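Long-range contacts in carbon monoxide dehydrogenase (Thermococcus sp. AM4, PDB 6T7J), which catalyses the oxidation of carbon monoxide to carbon dioxide, passing electrons to ferredoxin-type acceptors, and is seen here without nickel and with a broken active-site cluster: residues A86-A97 with L215-D226; S521-L529 with I563-G571. All blocks are in the same frame, centred on the assembly; numbering follows the deposited sequence.

How the contacts relate
From the N terminus, contact 1 comes first. It pairs 86-97 with 215-226 and closes a loop of 117 residues that is largely helical and holds no strand. Contact 2 opens only much later, where 521-529 meets 563-571 and closes a short loop of 33 residues containing strand 548-552. The two loops stand in series, neither nesting nor crossing. Contact 1 joins two long helices of the N-terminal helical part, whereas contact 2 joins neighbouring helices that flank a Rossmann-like parallel sheet. They nevertheless meet in space, since helix 558-569 lays Thr565 against Ile93 and Ser223, and Tyr566 CB comes 3.1 Å from Ser223 O.

Contact 1. Residues A86-A97 with L215-D226; sequences ARNLLRMIAAGA and LLLHGIRTSLAD. With SF4 (iron/sulfur cluster), chain D.
Side by side in the helical part of the fold, helices 81-115 and 212-242 form a buried, nearly parallel helix pair, with Leu90 of one packed on Gly219 of the other. The short segments run at 12° to each other and their axes approach to 9.3 Å. Gly219 suits this place because a side chain there would collide with Ile93; its bare CA receives Leu90 CD1 at 3.4 Å. With CG anti to the backbone N (chi1 -173°), Leu90 sends its other branch, CD2, crosswise onto Leu215 CD2 at 3.6 Å. Ile93 CG2 rests on the carbonyl oxygen of Gly219. Helix 586-595 backs Ala86 and Leu216, while helix 193-203 lies against Leu90 and His218.

Leu215 also forks toward the cluster end, its CD1 lying 3.6 Å from Arg87 CG. Beyond a bend at chi3, the arginine reaches the iron/sulfur cluster obliquely, NH2 standing 3.3 Å from sulfur S3. A leucine in its place would remove this cationic group and would probably leave the cluster's sulfide without its positive neighbour. Farther along, small Ala97 admits Asp226, whose OD2 is bonded by Ser562 and His100. Thr222 OG1 bonds back to His218 O at 3.0 Å, while its CG2 meets Ala97 CB at 3.8 Å.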
loop_
_atom_site.group_PDB
_atom_site.type_symbol
_atom_site.label_atom_id
_atom_site.label_comp_id
_atom_site.label_asym_id
_atom_site.label_seq_id
_atom_site.Cartn_x
_atom_site.Cartn_y
_atom_site.Cartn_z
ATOM N N ALA A 86 -0.132 14.041 5.801
ATOM C CA ALA A 86 -1.293 13.163 5.896
ATOM C C ALA A 86 -1.135 11.936 5.006
ATOM O O ALA A 86 -1.478 10.821 5.413
ATOM C CB ALA A 86 -2.564 13.934 5.537
ATOM N N ARG A 87 -0.596 12.115 3.796
ATOM C CA ARG A 87 -0.420 10.986 2.885
ATOM C C ARG A 87 0.598 9.988 3.424
ATOM O O ARG A 87 0.372 8.770 3.370
ATOM C CB ARG A 87 0.006 11.484 1.502
ATOM C CG ARG A 87 -1.105 12.152 0.704
ATOM C CD ARG A 87 -0.730 12.304 -0.765
ATOM N NE ARG A 87 0.486 13.092 -0.959
ATOM C CZ ARG A 87 0.853 13.621 -2.123
ATOM N NH1 ARG A 87 0.097 13.448 -3.199
ATOM N NH2 ARG A 87 1.976 14.322 -2.217
ATOM N N ASN A 88 1.731 10.480 3.935
ATOM C CA ASN A 88 2.735 9.571 4.478
ATOM C C ASN A 88 2.183 8.794 5.670
ATOM O O ASN A 88 2.401 7.577 5.792
ATOM C CB ASN A 88 3.993 10.354 4.859
ATOM C CG ASN A 88 4.654 11.024 3.661
ATOM O OD1 ASN A 88 4.447 10.623 2.516
ATOM N ND2 ASN A 88 5.456 12.048 3.924
ATOM N N LEU A 89 1.437 9.472 6.549
ATOM C CA LEU A 89 0.815 8.769 7.668
ATOM C C LEU A 89 -0.209 7.746 7.180
ATOM O O LEU A 89 -0.335 6.653 7.753
ATOM C CB LEU A 89 0.163 9.767 8.624
ATOM C CG LEU A 89 -0.100 9.223 10.029
ATOM C CD1 LEU A 89 1.193 9.175 10.834
ATOM C CD2 LEU A 89 -1.154 10.052 10.746
ATOM N N LEU A 90 -0.955 8.088 6.126
ATOM C CA LEU A 90 -1.915 7.148 5.561
ATOM C C LEU A 90 -1.218 5.893 5.058
ATOM O O LEU A 90 -1.731 4.780 5.222
ATOM C CB LEU A 90 -2.698 7.814 4.429
ATOM C CG LEU A 90 -3.841 6.968 3.871
ATOM C CD1 LEU A 90 -4.696 6.513 5.018
ATOM C CD2 LEU A 90 -4.677 7.734 2.860
ATOM N N ARG A 91 -0.044 6.048 4.446
ATOM C CA ARG A 91 0.677 4.868 3.974
ATOM C C ARG A 91 1.223 4.047 5.137
ATOM O O ARG A 91 1.291 2.815 5.046
ATOM C CB ARG A 91 1.793 5.275 3.013
ATOM C CG ARG A 91 1.267 5.767 1.673
ATOM C CD ARG A 91 2.267 5.579 0.549
ATOM N NE ARG A 91 1.677 5.931 -0.740
ATOM C CZ ARG A 91 2.369 6.097 -1.862
ATOM N NH1 ARG A 91 3.685 5.941 -1.861
ATOM N NH2 ARG A 91 1.741 6.420 -2.987
ATOM N N MET A 92 1.593 4.701 6.240
ATOM C CA MET A 92 1.962 3.946 7.440
ATOM C C MET A 92 0.790 3.100 7.935
ATOM O O MET A 92 0.947 1.912 8.260
ATOM C CB MET A 92 2.439 4.897 8.538
ATOM C CG MET A 92 3.701 5.669 8.197
ATOM S SD MET A 92 4.373 6.548 9.621
ATOM C CE MET A 92 5.596 5.369 10.198
ATOM N N ILE A 93 -0.398 3.708 8.009
ATOM C CA ILE A 93 -1.588 2.969 8.429
ATOM C C ILE A 93 -1.860 1.812 7.475
ATOM O O ILE A 93 -2.200 0.700 7.901
ATOM C CB ILE A 93 -2.803 3.911 8.525
ATOM C CG1 ILE A 93 -2.613 4.925 9.653
ATOM C CG2 ILE A 93 -4.085 3.108 8.740
ATOM C CD1 ILE A 93 -3.683 5.988 9.690
ATOM N N ALA A 94 -1.725 2.063 6.169
ATOM C CA ALA A 94 -1.939 1.018 5.175
ATOM C C ALA A 94 -0.999 -0.156 5.399
ATOM O O ALA A 94 -1.427 -1.314 5.361
ATOM C CB ALA A 94 -1.756 1.588 3.768
ATOM N N ALA A 95 0.283 0.122 5.652
ATOM C CA ALA A 95 1.247 -0.961 5.824
ATOM C C ALA A 95 0.979 -1.758 7.099
ATOM O O ALA A 95 1.090 -2.992 7.102
ATOM C CB ALA A 95 2.668 -0.403 5.825
ATOM N N GLY A 96 0.624 -1.078 8.192
ATOM C CA GLY A 96 0.311 -1.804 9.418
ATOM C C GLY A 96 -0.927 -2.675 9.279
ATOM O O GLY A 96 -0.933 -3.854 9.675
ATOM N N ALA A 97 -1.997 -2.100 8.721
ATOM C CA ALA A 97 -3.203 -2.875 8.459
ATOM C C ALA A 97 -2.907 -4.053 7.544
ATOM O O ALA A 97 -3.450 -5.145 7.737
ATOM C CB ALA A 97 -4.279 -1.977 7.850
ATOM N N LEU A 215 -8.139 12.187 3.816
ATOM C CA LEU A 215 -7.056 11.213 3.928
ATOM C C LEU A 215 -7.061 10.549 5.300
ATOM O O LEU A 215 -7.005 9.318 5.412
ATOM C CB LEU A 215 -5.711 11.894 3.667
ATOM C CG LEU A 215 -5.343 12.260 2.228
ATOM C CD1 LEU A 215 -4.199 13.265 2.214
ATOM C CD2 LEU A 215 -4.978 11.026 1.428
ATOM N N LEU A 216 -7.153 11.354 6.363
ATOM C CA LEU A 216 -7.093 10.791 7.707
ATOM C C LEU A 216 -8.383 10.064 8.078
ATOM O O LEU A 216 -8.347 9.114 8.865
ATOM C CB LEU A 216 -6.769 11.892 8.716
ATOM C CG LEU A 216 -5.382 12.512 8.513
ATOM C CD1 LEU A 216 -5.010 13.438 9.662
ATOM C CD2 LEU A 216 -4.326 11.428 8.325
ATOM N N LEU A 217 -9.522 10.466 7.508
ATOM C CA LEU A 217 -10.758 9.729 7.751
ATOM C C LEU A 217 -10.712 8.353 7.097
ATOM O O LEU A 217 -11.169 7.359 7.680
ATOM C CB LEU A 217 -11.959 10.529 7.244
ATOM C CG LEU A 217 -12.411 11.705 8.109
ATOM C CD1 LEU A 217 -13.503 12.499 7.413
ATOM C CD2 LEU A 217 -12.877 11.225 9.475
ATOM N N HIS A 218 -10.149 8.264 5.890
ATOM C CA HIS A 218 -9.965 6.940 5.309
ATOM C C HIS A 218 -8.918 6.139 6.070
ATOM O O HIS A 218 -9.016 4.911 6.145
ATOM C CB HIS A 218 -9.582 7.025 3.836
ATOM C CG HIS A 218 -9.435 5.682 3.192
ATOM N ND1 HIS A 218 -8.219 5.178 2.788
ATOM C CD2 HIS A 218 -10.351 4.723 2.918
ATOM C CE1 HIS A 218 -8.399 3.976 2.267
ATOM N NE2 HIS A 218 -9.679 3.673 2.344
ATOM N N GLY A 219 -7.908 6.808 6.628
ATOM C CA GLY A 219 -6.999 6.118 7.529
ATOM C C GLY A 219 -7.719 5.531 8.725
ATOM O O GLY A 219 -7.416 4.418 9.164
ATOM N N ILE A 220 -8.684 6.275 9.267
ATOM C CA ILE A 220 -9.511 5.762 10.356
ATOM C C ILE A 220 -10.280 4.526 9.898
ATOM O O ILE A 220 -10.339 3.511 10.603
ATOM C CB ILE A 220 -10.457 6.864 10.869
ATOM C CG1 ILE A 220 -9.715 7.791 11.837
ATOM C CG2 ILE A 220 -11.685 6.258 11.535
ATOM C CD1 ILE A 220 -10.346 9.154 11.985
ATOM N N ARG A 221 -10.875 4.599 8.703
ATOM C CA ARG A 221 -11.616 3.457 8.167
ATOM C C ARG A 221 -10.718 2.231 8.007
ATOM O O ARG A 221 -11.116 1.107 8.341
ATOM C CB ARG A 221 -12.256 3.830 6.828
ATOM C CG ARG A 221 -12.904 2.660 6.094
ATOM C CD ARG A 221 -13.996 3.128 5.136
ATOM N NE ARG A 221 -13.479 4.002 4.086
ATOM C CZ ARG A 221 -14.237 4.626 3.190
ATOM N NH1 ARG A 221 -15.557 4.475 3.212
ATOM N NH2 ARG A 221 -13.678 5.402 2.270
ATOM N N THR A 222 -9.497 2.431 7.510
ATOM C CA THR A 222 -8.573 1.316 7.312
ATOM C C THR A 222 -8.115 0.731 8.645
ATOM O O THR A 222 -8.027 -0.496 8.800
ATOM C CB THR A 222 -7.372 1.779 6.486
ATOM O OG1 THR A 222 -7.829 2.340 5.248
ATOM C CG2 THR A 222 -6.436 0.616 6.197
ATOM N N SER A 223 -7.817 1.594 9.618
ATOM C CA SER A 223 -7.465 1.113 10.948
ATOM C C SER A 223 -8.605 0.309 11.556
ATOM O O SER A 223 -8.371 -0.688 12.248
ATOM C CB SER A 223 -7.099 2.290 11.848
ATOM O OG SER A 223 -8.269 2.948 12.307
ATOM N N LEU A 224 -9.848 0.725 11.308
ATOM C CA LEU A 224 -10.987 -0.038 11.810
ATOM C C LEU A 224 -11.089 -1.389 11.114
ATOM O O LEU A 224 -11.410 -2.399 11.753
ATOM C CB LEU A 224 -12.276 0.762 11.636
ATOM C CG LEU A 224 -12.430 1.957 12.577
ATOM C CD1 LEU A 224 -13.748 2.683 12.327
ATOM C CD2 LEU A 224 -12.317 1.514 14.027
ATOM N N ALA A 225 -10.824 -1.426 9.804
ATOM C CA ALA A 225 -10.741 -2.708 9.108
ATOM C C ALA A 225 -9.684 -3.612 9.732
ATOM O O ALA A 225 -9.846 -4.837 9.753
ATOM C CB ALA A 225 -10.442 -2.493 7.624
ATOM N N ASP A 226 -8.596 -3.029 10.235
ATOM C CA ASP A 226 -7.589 -3.829 10.931
ATOM C C ASP A 226 -8.116 -4.333 12.273
ATOM O O ASP A 226 -8.234 -5.543 12.496
ATOM C CB ASP A 226 -6.308 -3.011 11.129
ATOM C CG ASP A 226 -5.210 -3.788 11.861
ATOM O OD1 ASP A 226 -5.398 -4.985 12.169
ATOM O OD2 ASP A 226 -4.142 -3.194 12.126
HETATM FE FE1 SF4 D . 3.948 15.968 -5.370
HETATM FE FE2 SF4 D . 5.165 14.236 -3.642
HETATM FE FE3 SF4 D . 6.718 16.105 -5.014
HETATM FE FE4 SF4 D . 5.439 13.964 -6.211
HETATM S S1 SF4 D . 7.174 13.872 -4.700
HETATM S S2 SF4 D . 5.560 16.148 -6.993
HETATM S S3 SF4 D . 3.455 13.739 -5.102
HETATM S S4 SF4 D . 5.091 16.531 -3.449
#

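Contact 2. Residues S521-L529 with I563-G571; sequences SCVDCSRIL and IGTYFVASG. With MSK (Broken Fe4S4 cluster), chain F.
Leu529 and Cys525 meet Tyr566 and Phe567 where two neighbouring helices of a Rossmann-like alpha/beta domain pack together: helix 525-538, after strand 516-518, and helix 558-569, which links strands 548-552 and 574-576. The segments run almost parallel, at 4°, yet their axes stay 11.4 Å apart, a gap that large aromatic side chains suit. Both ends are buried, so the contrast is between dense and sparse packing.

The sparse end lies by the broken cluster, where a type I turn from Cys522 to Cys525 leads into the helix. Cys522 SG stands 3.2 Å from FE1, and Ile563 CD1 comes no nearer to that sulfur than 4.4 Å. Between the ends, Tyr566 OH reaches Cys525 CB at 3.3 Å, the carbon lying at the ring's edge near its plane. With CG between backbone N and carbonyl carbon (chi1 76°), this ring lies back over its own helix, Ile563 O above the centre of one face.

Toward Leu529 the packing tightens. Its CD1 lies 3.6 Å from Tyr566 CE1, the side chains crossing at a slant; Ile528 CG2 meets Phe567 CE1, crossing at about a right angle. Before Gly571, whose positive phi closes a Schellman motif, Ser570 OG bonds back to Tyr566 O, pairs with Trp228 NE1 and lies 3.5 Å from Leu529 CD2, the methyl that meets Phe567's ring edge in plane.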
loop_
_atom_site.group_PDB
_atom_site.type_symbol
_atom_site.label_atom_id
_atom_site.label_comp_id
_atom_site.label_asym_id
_atom_site.label_seq_id
_atom_site.Cartn_x
_atom_site.Cartn_y
_atom_site.Cartn_z
ATOM N N SER A 521 -0.549 -10.837 22.161
ATOM C CA SER A 521 0.324 -10.308 21.127
ATOM C C SER A 521 -0.279 -9.050 20.503
ATOM O O SER A 521 -1.301 -8.528 20.960
ATOM C CB SER A 521 0.582 -11.386 20.072
ATOM O OG SER A 521 -0.627 -11.779 19.442
ATOM N N CYS A 522 0.358 -8.566 19.431
ATOM C CA CYS A 522 -0.066 -7.315 18.806
ATOM C C CYS A 522 -1.457 -7.433 18.201
ATOM O O CYS A 522 -2.242 -6.479 18.253
ATOM C CB CYS A 522 0.944 -6.889 17.742
ATOM S SG CYS A 522 2.209 -5.746 18.335
ATOM N N VAL A 523 -1.782 -8.585 17.607
ATOM C CA VAL A 523 -3.146 -8.777 17.126
ATOM C C VAL A 523 -4.103 -8.924 18.301
ATOM O O VAL A 523 -5.285 -8.564 18.202
ATOM C CB VAL A 523 -3.223 -9.983 16.171
ATOM C CG1 VAL A 523 -2.554 -9.648 14.839
ATOM C CG2 VAL A 523 -2.593 -11.212 16.804
ATOM N N ASP A 524 -3.609 -9.418 19.438
ATOM C CA ASP A 524 -4.441 -9.565 20.624
ATOM C C ASP A 524 -4.809 -8.235 21.261
ATOM O O ASP A 524 -5.515 -8.237 22.277
ATOM C CB ASP A 524 -3.746 -10.459 21.649
ATOM C CG ASP A 524 -3.858 -11.927 21.303
ATOM O OD1 ASP A 524 -4.438 -12.240 20.241
ATOM O OD2 ASP A 524 -3.367 -12.766 22.087
ATOM N N CYS A 525 -4.356 -7.105 20.711
ATOM C CA CYS A 525 -4.972 -5.837 21.082
ATOM C C CYS A 525 -6.462 -5.854 20.782
ATOM O O CYS A 525 -7.229 -5.125 21.422
ATOM C CB CYS A 525 -4.306 -4.670 20.353
ATOM S SG CYS A 525 -2.569 -4.427 20.729
ATOM N N SER A 526 -6.890 -6.682 19.817
ATOM C CA SER A 526 -8.320 -6.874 19.593
ATOM C C SER A 526 -9.025 -7.273 20.884
ATOM O O SER A 526 -10.145 -6.822 21.153
ATOM C CB SER A 526 -8.549 -7.923 18.501
ATOM O OG SER A 526 -7.892 -9.143 18.803
ATOM N N ARG A 527 -8.366 -8.097 21.708
ATOM C CA ARG A 527 -8.913 -8.453 23.017
ATOM C C ARG A 527 -9.277 -7.207 23.811
ATOM O O ARG A 527 -10.374 -7.110 24.375
ATOM C CB ARG A 527 -7.908 -9.300 23.799
ATOM C CG ARG A 527 -7.579 -10.644 23.184
ATOM C CD ARG A 527 -7.005 -11.579 24.237
ATOM N NE ARG A 527 -6.104 -12.576 23.670
ATOM C CZ ARG A 527 -6.492 -13.768 23.230
ATOM N NH1 ARG A 527 -7.772 -14.114 23.292
ATOM N NH2 ARG A 527 -5.602 -14.612 22.727
ATOM N N ILE A 528 -8.356 -6.240 23.864
ATOM C CA ILE A 528 -8.629 -4.972 24.535
ATOM C C ILE A 528 -9.929 -4.374 24.011
ATOM O O ILE A 528 -10.829 -4.018 24.784
ATOM C CB ILE A 528 -7.443 -4.007 24.355
ATOM C CG1 ILE A 528 -6.293 -4.402 25.286
ATOM C CG2 ILE A 528 -7.869 -2.572 24.608
ATOM C CD1 ILE A 528 -5.015 -3.626 25.051
ATOM N N LEU A 529 -10.067 -4.308 22.681
ATOM C CA LEU A 529 -11.274 -3.741 22.090
ATOM C C LEU A 529 -12.519 -4.506 22.517
ATOM O O LEU A 529 -13.590 -3.908 22.669
ATOM C CB LEU A 529 -11.160 -3.726 20.565
ATOM C CG LEU A 529 -10.194 -2.702 19.969
ATOM C CD1 LEU A 529 -10.378 -2.610 18.461
ATOM C CD2 LEU A 529 -10.378 -1.340 20.621
ATOM N N ILE A 563 -2.589 0.382 14.946
ATOM C CA ILE A 563 -3.196 0.035 16.230
ATOM C C ILE A 563 -3.626 1.294 16.974
ATOM O O ILE A 563 -4.746 1.378 17.491
ATOM C CB ILE A 563 -2.227 -0.811 17.074
ATOM C CG1 ILE A 563 -2.067 -2.208 16.476
ATOM C CG2 ILE A 563 -2.713 -0.902 18.512
ATOM C CD1 ILE A 563 -0.846 -2.947 16.977
ATOM N N GLY A 564 -2.735 2.284 17.054
ATOM C CA GLY A 564 -3.087 3.526 17.719
ATOM C C GLY A 564 -4.240 4.235 17.037
ATOM O O GLY A 564 -5.121 4.794 17.700
ATOM N N THR A 565 -4.265 4.202 15.702
ATOM C CA THR A 565 -5.342 4.864 14.980
ATOM C C THR A 565 -6.682 4.183 15.234
ATOM O O THR A 565 -7.697 4.863 15.411
ATOM C CB THR A 565 -5.036 4.910 13.483
ATOM O OG1 THR A 565 -3.780 5.568 13.272
ATOM C CG2 THR A 565 -6.129 5.669 12.741
ATOM N N TYR A 566 -6.715 2.846 15.268
ATOM C CA TYR A 566 -8.003 2.206 15.518
ATOM C C TYR A 566 -8.377 2.219 16.992
ATOM O O TYR A 566 -9.563 2.096 17.317
ATOM C CB TYR A 566 -8.054 0.784 14.931
ATOM C CG TYR A 566 -7.330 -0.362 15.627
ATOM C CD1 TYR A 566 -7.658 -0.761 16.919
ATOM C CD2 TYR A 566 -6.373 -1.102 14.946
ATOM C CE1 TYR A 566 -7.013 -1.824 17.527
ATOM C CE2 TYR A 566 -5.726 -2.168 15.544
ATOM C CZ TYR A 566 -6.050 -2.523 16.832
ATOM O OH TYR A 566 -5.409 -3.585 17.427
ATOM N N PHE A 567 -7.408 2.399 17.890
ATOM C CA PHE A 567 -7.759 2.723 19.267
ATOM C C PHE A 567 -8.466 4.069 19.325
ATOM O O PHE A 567 -9.586 4.173 19.837
ATOM C CB PHE A 567 -6.512 2.715 20.151
ATOM C CG PHE A 567 -6.174 1.359 20.705
ATOM C CD1 PHE A 567 -7.138 0.366 20.767
ATOM C CD2 PHE A 567 -4.897 1.075 21.156
ATOM C CE1 PHE A 567 -6.835 -0.883 21.272
ATOM C CE2 PHE A 567 -4.588 -0.176 21.663
ATOM C CZ PHE A 567 -5.559 -1.154 21.721
ATOM N N VAL A 568 -7.841 5.107 18.760
ATOM C CA VAL A 568 -8.485 6.419 18.691
ATOM C C VAL A 568 -9.885 6.292 18.101
ATOM O O VAL A 568 -10.873 6.740 18.696
ATOM C CB VAL A 568 -7.620 7.404 17.882
ATOM C CG1 VAL A 568 -8.402 8.673 17.585
ATOM C CG2 VAL A 568 -6.337 7.733 18.637
ATOM N N ALA A 569 -9.991 5.638 16.941
ATOM C CA ALA A 569 -11.275 5.506 16.258
ATOM C C ALA A 569 -12.282 4.714 17.079
ATOM O O ALA A 569 -13.493 4.913 16.930
ATOM C CB ALA A 569 -11.072 4.846 14.893
ATOM N N SER A 570 -11.811 3.808 17.935
ATOM C CA SER A 570 -12.691 3.110 18.861
ATOM C C SER A 570 -13.103 3.978 20.042
ATOM O O SER A 570 -13.905 3.532 20.868
ATOM C CB SER A 570 -12.018 1.832 19.367
ATOM O OG SER A 570 -11.560 1.042 18.284
ATOM N N GLY A 571 -12.572 5.193 20.144
ATOM C CA GLY A 571 -13.002 6.141 21.145
ATOM C C GLY A 571 -12.135 6.261 22.379
ATOM O O GLY A 571 -12.550 6.924 23.335
HETATM S S1 MSK F . 6.617 -7.514 17.695
HETATM S S3 MSK F . 5.147 -4.684 16.320
HETATM S S4 MSK F . 8.254 -4.430 17.754
HETATM S S5 MSK F . 5.378 -5.202 19.501
HETATM FE FE1 MSK F . 4.427 -7.828 17.232
HETATM FE FE2 MSK F . 7.350 -5.850 19.147
HETATM FE FE3 MSK F . 6.234 -3.646 17.962
HETATM FE FE4 MSK F . 7.125 -5.696 16.433
#